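Local coordinates for CDGSH iron-sulfur domain-containing protein NEET (Arabidopsis thaliana, PDB 3S2R) that binds a redox-active [2Fe-2S] cluster in each subunit of a homodimer and acts as an iron-sulfur transfer protein in plant development, senescence and iron metabolism, at residues 39-43 and 44-48. The protein carries 1 engineered substitution. Numbering follows the deposited sequence.
Sequences TELSK and NITPY
Thr46 and Leu41 face each other across a bend that leads into strand 45-48, with CD2 of Leu41 lying 3.9 Å from OG1 of Thr46. CD2 of Leu41 also meets the Tyr48 ring obliquely, 4.3 Å from OH and 4.4 Å from CE2 of Tyr48. Leucine suits this buried place because its branched apolar end can pack against Thr46 and Tyr48 at once. Lys43 adds its aliphatic part, crossing the threonine at about a right angle with CB of Lys43 4.0 Å from Thr46 OG1. A bend at chi3 (-75°) turns the chain along the strand, where CE of Lys43 passes 3.8 Å from the backbone O of Ile45.

Water joins the polar groups of the two arms. The threonine hydroxyl is anti to its own carbonyl carbon (chi1 -52°), which turns it into the bend, while the methyl CG2 takes the position anti to the backbone N. There OG1 hydrogen-bonds two waters. Both lie 2.7 Å from OG1 of Thr46; one accepts from the backbone N of Ser42 and the other donates to Lys43 O at 2.8 Å. Threonine suits its buried place because its small side chain supplies both a hydroxyl for the waters and carbon for Leu41.

Further out, Leu41 also packs on Val36 of strand 32-37 and on Val38 of the second subunit, joining the bend to the dimer interface. Backbone hydrogen bonds of Thr46 with Leu80 and of Tyr48 with Leu78 pair strand 45-48 antiparallel with strand 78-81, in what is probably the beta-cap of the NEET homodimer.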
loop_
_atom_site.group_PDB
_atom_site.type_symbol
_atom_site.label_atom_id
_atom_site.label_comp_id
_atom_site.label_asym_id
_atom_site.label_seq_id
_atom_site.Cartn_x
_atom_site.Cartn_y
_atom_site.Cartn_z
ATOM N N THR B 39 16.845 -3.056 -10.049
ATOM C CA THR B 39 17.377 -3.160 -11.402
ATOM C C THR B 39 16.442 -3.880 -12.370
ATOM O O THR B 39 16.613 -3.815 -13.577
ATOM C CB THR B 39 18.749 -3.816 -11.404
ATOM O OG1 THR B 39 18.703 -4.990 -10.589
ATOM C CG2 THR B 39 19.740 -2.861 -10.814
ATOM N N GLU B 40 15.395 -4.507 -11.870
ATOM C CA GLU B 40 14.456 -5.161 -12.740
ATOM C C GLU B 40 13.405 -4.228 -13.350
ATOM O O GLU B 40 12.707 -4.639 -14.276
ATOM C CB GLU B 40 13.865 -6.367 -12.032
ATOM C CG GLU B 40 14.973 -7.383 -11.703
ATOM C CD GLU B 40 14.488 -8.713 -11.098
ATOM O OE1 GLU B 40 13.268 -8.844 -10.774
ATOM O OE2 GLU B 40 15.363 -9.616 -10.929
ATOM N N LEU B 41 13.335 -2.972 -12.889
ATOM C CA LEU B 41 12.417 -1.994 -13.477
ATOM C C LEU B 41 12.737 -1.756 -14.958
ATOM O O LEU B 41 13.900 -1.655 -15.367
ATOM C CB LEU B 41 12.540 -0.702 -12.707
ATOM C CG LEU B 41 12.014 -0.819 -11.250
ATOM C CD1 LEU B 41 12.367 0.400 -10.480
ATOM C CD2 LEU B 41 10.507 -1.073 -11.180
ATOM N N SER B 42 11.704 -1.693 -15.784
ATOM C CA SER B 42 11.941 -1.467 -17.232
ATOM C C SER B 42 11.619 -0.058 -17.710
ATOM O O SER B 42 12.390 0.500 -18.473
ATOM C CB SER B 42 11.260 -2.504 -18.128
ATOM O OG SER B 42 9.947 -2.691 -17.690
ATOM N N LYS B 43 10.483 0.499 -17.292
ATOM C CA LYS B 43 10.084 1.871 -17.603
ATOM C C LYS B 43 10.887 2.823 -16.679
ATOM O O LYS B 43 11.352 2.447 -15.586
ATOM C CB LYS B 43 8.575 2.064 -17.332
ATOM C CG LYS B 43 7.670 1.269 -18.274
ATOM C CD LYS B 43 6.189 1.607 -18.026
ATOM C CE LYS B 43 5.698 0.965 -16.757
ATOM N NZ LYS B 43 4.245 1.213 -16.681
ATOM N N ASN B 44 10.974 4.087 -17.073
ATOM C CA ASN B 44 11.598 5.041 -16.188
ATOM C C ASN B 44 10.806 5.261 -14.906
ATOM O O ASN B 44 11.394 5.426 -13.833
ATOM C CB ASN B 44 11.849 6.384 -16.889
ATOM C CG ASN B 44 12.560 7.342 -16.023
ATOM O OD1 ASN B 44 13.655 7.027 -15.518
ATOM N ND2 ASN B 44 11.931 8.472 -15.755
ATOM N N ILE B 45 9.459 5.258 -14.995
ATOM C CA ILE B 45 8.581 5.444 -13.855
ATOM C C ILE B 45 7.589 4.286 -13.802
ATOM O O ILE B 45 6.923 3.989 -14.787
ATOM C CB ILE B 45 7.832 6.794 -13.904
ATOM C CG1 ILE B 45 8.830 7.950 -14.056
ATOM C CG2 ILE B 45 7.001 6.920 -12.627
ATOM C CD1 ILE B 45 8.150 9.325 -14.131
ATOM N N THR B 46 7.500 3.647 -12.649
ATOM C CA THR B 46 6.592 2.509 -12.465
ATOM C C THR B 46 5.808 2.764 -11.185
ATOM O O THR B 46 6.424 2.812 -10.097
ATOM C CB THR B 46 7.332 1.180 -12.372
ATOM O OG1 THR B 46 8.212 1.074 -13.508
ATOM C CG2 THR B 46 6.331 0.008 -12.400
ATOM N N PRO B 47 4.461 2.935 -11.257
ATOM C CA PRO B 47 3.690 3.229 -10.064
ATOM C C PRO B 47 3.215 1.962 -9.354
ATOM O O PRO B 47 2.641 1.056 -9.989
ATOM C CB PRO B 47 2.502 4.019 -10.616
ATOM C CG PRO B 47 2.256 3.434 -11.988
ATOM C CD PRO B 47 3.636 3.075 -12.491
ATOM N N TYR B 48 3.442 1.927 -8.035
ATOM C CA TYR B 48 3.086 0.826 -7.175
ATOM C C TYR B 48 1.928 1.232 -6.271
ATOM O O TYR B 48 1.885 2.319 -5.711
ATOM C CB TYR B 48 4.291 0.335 -6.375
ATOM C CG TYR B 48 5.126 -0.620 -7.164
ATOM C CD1 TYR B 48 5.071 -1.998 -6.928
ATOM C CD2 TYR B 48 5.932 -0.186 -8.207
ATOM C CE1 TYR B 48 5.800 -2.897 -7.716
ATOM C CE2 TYR B 48 6.673 -1.085 -8.967
ATOM C CZ TYR B 48 6.587 -2.438 -8.725
ATOM O OH TYR B 48 7.278 -3.347 -9.498
HETATM O O HOH W 1 8.948 -0.970 -15.171
HETATM O O HOH W 2 10.546 2.353 -12.936
#